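Local atomic coordinates of protein (tenascin) (Gallus gallus, PDB entry 1QR4), a protein that probably contributes to cell and matrix adhesion in the extracellular matrix, here through a two-domain fibronectin type III segment that includes a putative heparin-binding site. Residues P18-L23 against V95-G100; L39-V42 against K48-M51; I164-V167 against E172-P175. All coordinates share one frame; numbering follows the deposited sequence.

Contact 1. Residues P18-L23 against V95-G100; sequences PTETTL and VGSPKG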
loop_
_atom_site.group_PDB
_atom_site.type_symbol
_atom_site.label_atom_id
_atom_site.label_comp_id
_atom_site.label_asym_id
_atom_site.label_seq_id
_atom_site.Cartn_x
_atom_site.Cartn_y
_atom_site.Cartn_z
ATOM N N PRO A 18 3.188 4.209 5.047
ATOM C CA PRO A 18 2.787 2.889 4.545
ATOM C C PRO A 18 2.613 2.844 3.020
ATOM O O PRO A 18 1.970 3.707 2.414
ATOM C CB PRO A 18 1.448 2.646 5.249
ATOM C CG PRO A 18 1.607 3.363 6.548
ATOM C CD PRO A 18 2.277 4.659 6.120
ATOM N N THR A 19 3.213 1.829 2.420
ATOM C CA THR A 19 3.150 1.587 0.985
ATOM C C THR A 19 2.553 0.184 0.825
ATOM O O THR A 19 2.101 -0.407 1.803
ATOM C CB THR A 19 4.575 1.718 0.377
ATOM O OG1 THR A 19 4.857 3.108 0.166
ATOM C CG2 THR A 19 4.749 0.953 -0.932
ATOM N N GLU A 20 2.429 -0.293 -0.408
ATOM C CA GLU A 20 1.890 -1.624 -0.675
ATOM C C GLU A 20 2.938 -2.682 -0.410
ATOM O O GLU A 20 2.624 -3.832 -0.082
ATOM C CB GLU A 20 1.496 -1.747 -2.151
ATOM C CG GLU A 20 0.105 -1.266 -2.494
ATOM C CD GLU A 20 -0.149 -1.241 -3.987
ATOM O OE1 GLU A 20 0.315 -2.167 -4.692
ATOM O OE2 GLU A 20 -0.812 -0.291 -4.450
ATOM N N THR A 21 4.190 -2.277 -0.539
ATOM C CA THR A 21 5.276 -3.205 -0.405
ATOM C C THR A 21 6.351 -2.724 0.579
ATOM O O THR A 21 7.308 -3.450 0.867
ATOM C CB THR A 21 5.832 -3.472 -1.842
ATOM O OG1 THR A 21 6.846 -4.478 -1.823
ATOM C CG2 THR A 21 6.379 -2.186 -2.457
ATOM N N THR A 22 6.191 -1.518 1.122
ATOM C CA THR A 22 7.180 -1.011 2.067
ATOM C C THR A 22 6.617 -0.368 3.311
ATOM O O THR A 22 5.465 0.032 3.361
ATOM C CB THR A 22 8.116 0.052 1.459
ATOM O OG1 THR A 22 7.426 1.299 1.359
ATOM C CG2 THR A 22 8.608 -0.364 0.103
ATOM N N LEU A 23 7.501 -0.230 4.292
ATOM C CA LEU A 23 7.218 0.407 5.566
ATOM C C LEU A 23 8.477 1.141 5.918
ATOM O O LEU A 23 9.576 0.631 5.712
ATOM C CB LEU A 23 6.915 -0.617 6.645
ATOM C CG LEU A 23 5.514 -1.218 6.570
ATOM C CD1 LEU A 23 5.414 -2.374 7.541
ATOM C CD2 LEU A 23 4.462 -0.163 6.868
ATOM N N VAL A 95 -3.556 -1.706 1.393
ATOM C CA VAL A 95 -4.154 -2.609 0.403
ATOM C C VAL A 95 -3.600 -2.319 -1.002
ATOM O O VAL A 95 -3.208 -1.187 -1.301
ATOM C CB VAL A 95 -5.708 -2.502 0.411
ATOM C CG1 VAL A 95 -6.149 -1.072 0.156
ATOM C CG2 VAL A 95 -6.319 -3.445 -0.611
ATOM N N GLY A 96 -3.541 -3.353 -1.841
ATOM C CA GLY A 96 -3.020 -3.196 -3.195
ATOM C C GLY A 96 -3.874 -2.492 -4.250
ATOM O O GLY A 96 -5.108 -2.600 -4.250
ATOM N N SER A 97 -3.198 -1.766 -5.147
ATOM C CA SER A 97 -3.836 -1.044 -6.261
ATOM C C SER A 97 -4.135 -2.019 -7.402
ATOM O O SER A 97 -3.412 -3.012 -7.558
ATOM C CB SER A 97 -2.868 -0.013 -6.866
ATOM O OG SER A 97 -2.502 1.014 -5.974
ATOM N N PRO A 98 -5.198 -1.760 -8.209
ATOM C CA PRO A 98 -5.498 -2.660 -9.330
ATOM C C PRO A 98 -4.308 -2.451 -10.270
ATOM O O PRO A 98 -3.671 -1.396 -10.232
ATOM C CB PRO A 98 -6.777 -2.069 -9.912
ATOM C CG PRO A 98 -7.423 -1.434 -8.734
ATOM C CD PRO A 98 -6.257 -0.747 -8.075
ATOM N N LYS A 99 -3.983 -3.446 -11.087
ATOM C CA LYS A 99 -2.813 -3.342 -11.961
ATOM C C LYS A 99 -2.915 -2.649 -13.328
ATOM O O LYS A 99 -1.948 -2.026 -13.773
ATOM C CB LYS A 99 -2.146 -4.716 -12.099
ATOM C CG LYS A 99 -1.576 -5.264 -10.794
ATOM C CD LYS A 99 -0.591 -4.277 -10.146
ATOM C CE LYS A 99 0.684 -4.085 -10.981
ATOM N NZ LYS A 99 1.514 -5.335 -11.094
ATOM N N GLY A 100 -4.065 -2.727 -13.987
ATOM C CA GLY A 100 -4.162 -2.084 -15.283
ATOM C C GLY A 100 -5.540 -1.632 -15.704
ATOM O O GLY A 100 -6.477 -2.428 -15.799
HETATM O O HOH W 1 -1.715 1.464 -2.113
#

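Contact 2. Residues L39-V42 against K48-M51; sequences LTYV and KNEM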
loop_
_atom_site.group_PDB
_atom_site.type_symbol
_atom_site.label_atom_id
_atom_site.label_comp_id
_atom_site.label_asym_id
_atom_site.label_seq_id
_atom_site.Cartn_x
_atom_site.Cartn_y
_atom_site.Cartn_z
ATOM N N LEU A 39 16.938 -6.541 12.861
ATOM C CA LEU A 39 15.525 -6.268 12.662
ATOM C C LEU A 39 14.875 -7.541 12.213
ATOM O O LEU A 39 15.338 -8.167 11.266
ATOM C CB LEU A 39 15.353 -5.214 11.570
ATOM C CG LEU A 39 13.955 -4.878 11.077
ATOM C CD1 LEU A 39 13.218 -4.175 12.160
ATOM C CD2 LEU A 39 14.033 -3.990 9.853
ATOM N N THR A 40 13.864 -7.978 12.951
ATOM C CA THR A 40 13.122 -9.174 12.575
ATOM C C THR A 40 11.683 -8.726 12.427
ATOM O O THR A 40 11.253 -7.764 13.060
ATOM C CB THR A 40 13.212 -10.303 13.631
ATOM O OG1 THR A 40 12.813 -9.799 14.907
ATOM C CG2 THR A 40 14.632 -10.849 13.738
ATOM N N TYR A 41 10.967 -9.369 11.526
ATOM C CA TYR A 41 9.571 -9.046 11.296
ATOM C C TYR A 41 8.931 -10.319 10.807
ATOM O O TYR A 41 9.483 -11.000 9.943
ATOM C CB TYR A 41 9.416 -7.933 10.250
ATOM C CG TYR A 41 10.002 -8.229 8.877
ATOM C CD1 TYR A 41 11.326 -7.910 8.581
ATOM C CD2 TYR A 41 9.215 -8.779 7.861
ATOM C CE1 TYR A 41 11.851 -8.121 7.311
ATOM C CE2 TYR A 41 9.727 -8.997 6.584
ATOM C CZ TYR A 41 11.048 -8.665 6.314
ATOM O OH TYR A 41 11.572 -8.875 5.053
ATOM N N VAL A 42 7.791 -10.673 11.384
ATOM C CA VAL A 42 7.134 -11.896 10.969
ATOM C C VAL A 42 5.779 -11.582 10.370
ATOM O O VAL A 42 5.147 -10.598 10.740
ATOM C CB VAL A 42 7.030 -12.932 12.148
ATOM C CG1 VAL A 42 8.200 -12.768 13.102
ATOM C CG2 VAL A 42 5.726 -12.808 12.891
ATOM N N LYS A 48 9.485 -15.427 9.489
ATOM C CA LYS A 48 10.393 -14.495 10.133
ATOM C C LYS A 48 11.541 -14.087 9.208
ATOM O O LYS A 48 12.191 -14.925 8.593
ATOM C CB LYS A 48 10.931 -15.133 11.420
ATOM C CG LYS A 48 11.511 -14.158 12.436
ATOM C CD LYS A 48 12.020 -14.893 13.668
ATOM C CE LYS A 48 10.928 -15.756 14.282
ATOM N NZ LYS A 48 11.427 -16.581 15.412
ATOM N N ASN A 49 11.758 -12.790 9.078
ATOM C CA ASN A 49 12.841 -12.305 8.253
ATOM C C ASN A 49 13.778 -11.467 9.100
ATOM O O ASN A 49 13.336 -10.713 9.969
ATOM C CB ASN A 49 12.311 -11.484 7.088
ATOM C CG ASN A 49 11.677 -12.336 6.018
ATOM O OD1 ASN A 49 10.452 -12.390 5.890
ATOM N ND2 ASN A 49 12.509 -13.013 5.236
ATOM N N GLU A 50 15.076 -11.649 8.874
ATOM C CA GLU A 50 16.100 -10.913 9.598
ATOM C C GLU A 50 16.931 -10.037 8.683
ATOM O O GLU A 50 17.025 -10.261 7.470
ATOM C CB GLU A 50 17.042 -11.854 10.325
ATOM C CG GLU A 50 16.433 -12.590 11.482
ATOM C CD GLU A 50 17.377 -13.638 12.037
ATOM O OE1 GLU A 50 18.505 -13.265 12.443
ATOM O OE2 GLU A 50 16.997 -14.835 12.052
ATOM N N MET A 51 17.544 -9.039 9.302
ATOM C CA MET A 51 18.402 -8.083 8.634
ATOM C C MET A 51 19.222 -7.403 9.715
ATOM O O MET A 51 18.787 -7.279 10.854
ATOM C CB MET A 51 17.584 -7.034 7.865
ATOM C CG MET A 51 17.088 -7.504 6.503
ATOM S SD MET A 51 16.473 -6.171 5.459
ATOM C CE MET A 51 17.989 -5.543 4.791
#

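Contact 3. Residues I164-V167 against E172-P175; sequences IISV and ESEP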
loop_
_atom_site.group_PDB
_atom_site.type_symbol
_atom_site.label_atom_id
_atom_site.label_comp_id
_atom_site.label_asym_id
_atom_site.label_seq_id
_atom_site.Cartn_x
_atom_site.Cartn_y
_atom_site.Cartn_z
ATOM N N ILE A 164 -9.287 4.352 -10.347
ATOM C CA ILE A 164 -9.842 3.157 -9.723
ATOM C C ILE A 164 -9.033 2.881 -8.453
ATOM O O ILE A 164 -7.796 2.926 -8.470
ATOM C CB ILE A 164 -9.778 1.952 -10.666
ATOM C CG1 ILE A 164 -10.574 2.264 -11.938
ATOM C CG2 ILE A 164 -10.340 0.711 -9.974
ATOM C CD1 ILE A 164 -10.493 1.185 -13.000
ATOM N N ILE A 165 -9.737 2.632 -7.349
ATOM C CA ILE A 165 -9.100 2.383 -6.058
ATOM C C ILE A 165 -9.656 1.128 -5.427
ATOM O O ILE A 165 -10.850 0.871 -5.543
ATOM C CB ILE A 165 -9.393 3.555 -5.103
ATOM C CG1 ILE A 165 -8.558 4.767 -5.483
ATOM C CG2 ILE A 165 -9.126 3.182 -3.670
ATOM C CD1 ILE A 165 -8.900 6.012 -4.697
ATOM N N SER A 166 -8.793 0.341 -4.784
ATOM C CA SER A 166 -9.227 -0.877 -4.083
ATOM C C SER A 166 -9.612 -0.498 -2.657
ATOM O O SER A 166 -8.988 0.387 -2.049
ATOM C CB SER A 166 -8.104 -1.897 -3.978
ATOM O OG SER A 166 -7.624 -2.260 -5.244
ATOM N N VAL A 167 -10.608 -1.189 -2.111
ATOM C CA VAL A 167 -11.058 -0.926 -0.752
ATOM C C VAL A 167 -11.257 -2.226 0.023
ATOM O O VAL A 167 -11.836 -3.186 -0.479
ATOM C CB VAL A 167 -12.383 -0.126 -0.729
ATOM C CG1 VAL A 167 -12.766 0.210 0.707
ATOM C CG2 VAL A 167 -12.250 1.143 -1.526
ATOM N N GLU A 172 -8.080 2.029 1.772
ATOM C CA GLU A 172 -8.217 2.264 0.350
ATOM C C GLU A 172 -6.853 2.544 -0.247
ATOM O O GLU A 172 -6.154 3.479 0.148
ATOM C CB GLU A 172 -9.188 3.392 0.068
ATOM C CG GLU A 172 -8.744 4.736 0.515
ATOM C CD GLU A 172 -9.777 5.785 0.197
ATOM O OE1 GLU A 172 -10.966 5.427 0.044
ATOM O OE2 GLU A 172 -9.403 6.970 0.096
ATOM N N SER A 173 -6.490 1.718 -1.216
ATOM C CA SER A 173 -5.202 1.808 -1.868
ATOM C C SER A 173 -4.936 3.057 -2.687
ATOM O O SER A 173 -5.682 4.041 -2.659
ATOM C CB SER A 173 -5.018 0.596 -2.771
ATOM O OG SER A 173 -6.012 0.571 -3.775
ATOM N N GLU A 174 -3.775 3.023 -3.332
ATOM C CA GLU A 174 -3.345 4.071 -4.237
ATOM C C GLU A 174 -4.135 3.817 -5.524
ATOM O O GLU A 174 -4.368 2.666 -5.914
ATOM C CB GLU A 174 -1.843 3.963 -4.477
ATOM C CG GLU A 174 -1.062 4.630 -3.387
ATOM C CD GLU A 174 -1.493 6.069 -3.212
ATOM O OE1 GLU A 174 -1.201 6.884 -4.114
ATOM O OE2 GLU A 174 -2.156 6.388 -2.199
ATOM N N PRO A 175 -4.609 4.882 -6.174
ATOM C CA PRO A 175 -5.381 4.715 -7.404
ATOM C C PRO A 175 -4.504 4.567 -8.624
ATOM O O PRO A 175 -3.308 4.885 -8.586
ATOM C CB PRO A 175 -6.129 6.029 -7.491
ATOM C CG PRO A 175 -5.085 6.997 -7.025
ATOM C CD PRO A 175 -4.465 6.308 -5.828
#

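Contact 1. Residues P18-L23 against V95-G100
E20 sends its carboxylate across the junction between the two fibronectin type III domains, where one oxygen lies against both the amide and the hydroxyl of S97. E20 OE2 accepts a hydrogen bond from S97 N at 2.9 Å, but the N-H...O angle of 137° is bent enough to make the bond weak. The hydroxyl stands nearer, with S97 OG 2.6 Å from E20 OE2. E174 O is the stronger partner of S97 OG, so which acceptor receives the one proton is not settled. S97 chi1 of -64° sets OG beside its own backbone N, which lets the two groups face the same oxygen. A water is the third neighbour: it donates to E20 OE2 and to V95 O, each over 3.1 Å, and so links the carboxylate to the connecting peptide.

The stem of the glutamate makes the remaining contacts. With CG anti to the carbonyl carbon (chi1 -86°), E20 CG lies 3.5 Å from V95 O; the extended chain beyond it sets CD 3.6 Å from G96 CA, where no side chain intervenes. E20 supplies 80 of the 134 Å² buried here.

Further out, T19 N bonds to T22 O at 3.0 Å and closes the turn that carries E20, while the T19 backbone is also bonded to V94. On the other side S166 OG binds G96 O, and V95 packs on S166 and S173. The partners named for OE2 are neutral, so the carboxylate is probably stabilised here by dipoles and not by an opposite charge.

Contact 2. Residues L39-V42 against K48-M51
Y41 and N49 exchange both of their backbone hydrogen bonds. N49 N donates to Y41 O at 3.0 Å, while Y41 N donates to N49 O at 3.1 Å. N49 O has a further neighbour in the CA-H of T40, whose CA lies 3.0 Å away. Next along, L39 N gives M51 O a nearly straight bond of 2.8 Å, whereas the return bond from M51 N to L39 O is weak and bent. L39 O is also approached by the CA-H of E50.

This antiparallel pairing, with strand directions 163° apart, forms the hairpin of strands 36-42 and 48-53 in the four-stranded sheet of the first fibronectin type III domain. Strand 48-53 is outermost in that sheet; strand 36-42 is bonded on its other side to strand 70-78, where the T40 and V42 backbones meet those of S74 and T72.

Side chains alternate between the two faces. On that of L39, Y41, N49 and M51, the tyrosine ring, its CG between backbone N and carbonyl carbon (chi1 59°), is brought over the neighbouring strand. There it makes a CH-pi contact: N49 CB sits over one face, 3.5 Å from the Y41 ring centroid but displaced toward the rim at CZ, with ring and amide planes 29° apart. On the face of T40, V42, K48 and E50, T40 CG2 lies alongside E50 CG at 3.4 Å, and V42 CG1 alongside K48 CG at 3.7 Å. T40 OG1 turns to strand 70-78, with a weak hydrogen bond to S74 OG; E50 OE1 forms a salt bridge with R38 NH1, earlier on the partner strand 36-42; the K48 chain leads away. K48 and R38 both belong to the putative heparin-binding site.

Contact 3. Residues I164-V167 against E172-P175
S173 OG is held from more than one side. S166 N donates to S173 OG at 3.0 Å (N-H...O angle 148°); G96 O and E174 O are weak partners, and which of them takes the hydroxyl proton is not settled. The serine hydroxyl thus takes the acceptor place a strand carbonyl would fill; chi1 of 62° swings it between backbone N and carbonyl carbon, toward S166. S173 N returns a backbone bond to S166 O at 3.0 Å.

The hairpin of strands 159-168 and 171-181 changes register here: V167 faces E172, yet I165 lies nearest P175, CA atoms 4.6 Å apart, so the second strand carries one extra residue. I165 spans this slip: CG1 lies alongside P175 CB at 3.4 Å, while CG2 meets E172 CB and the carbonyl oxygen of S173 at 3.7 Å each. Replacing I165 by an alanine removes CG1, CG2 and CD1, which would probably leave the P175 ring without its apolar mate and open a gap beside E172 CB.

I164, backbone-bonded to I176, also receives at its O a CA-H...O contact from P175 CA, 3.2 Å away. Pairing here therefore rests on a side-chain hydroxyl and apolar contact as well as backbone bonds.

Contacts 1 and 3 meet directly, their centres about 9 Å apart: serine hydroxyls and backbone carbonyls join them, so the irregular end of the second domain's hairpin packs against the connection between the domains. Contact 2 stands apart, its centre about 20 Å from that of contact 1 and 28 Å from that of contact 3. Both hairpins are antiparallel, but contact 2 lies at the surface and rests on regular strand pairing, while contact 3 is partly buried, replaces one strand carbonyl by a serine hydroxyl and adds isoleucine-proline packing. Contact 1 is the most buried, links loop to loop between domains, and depends on one carboxylate.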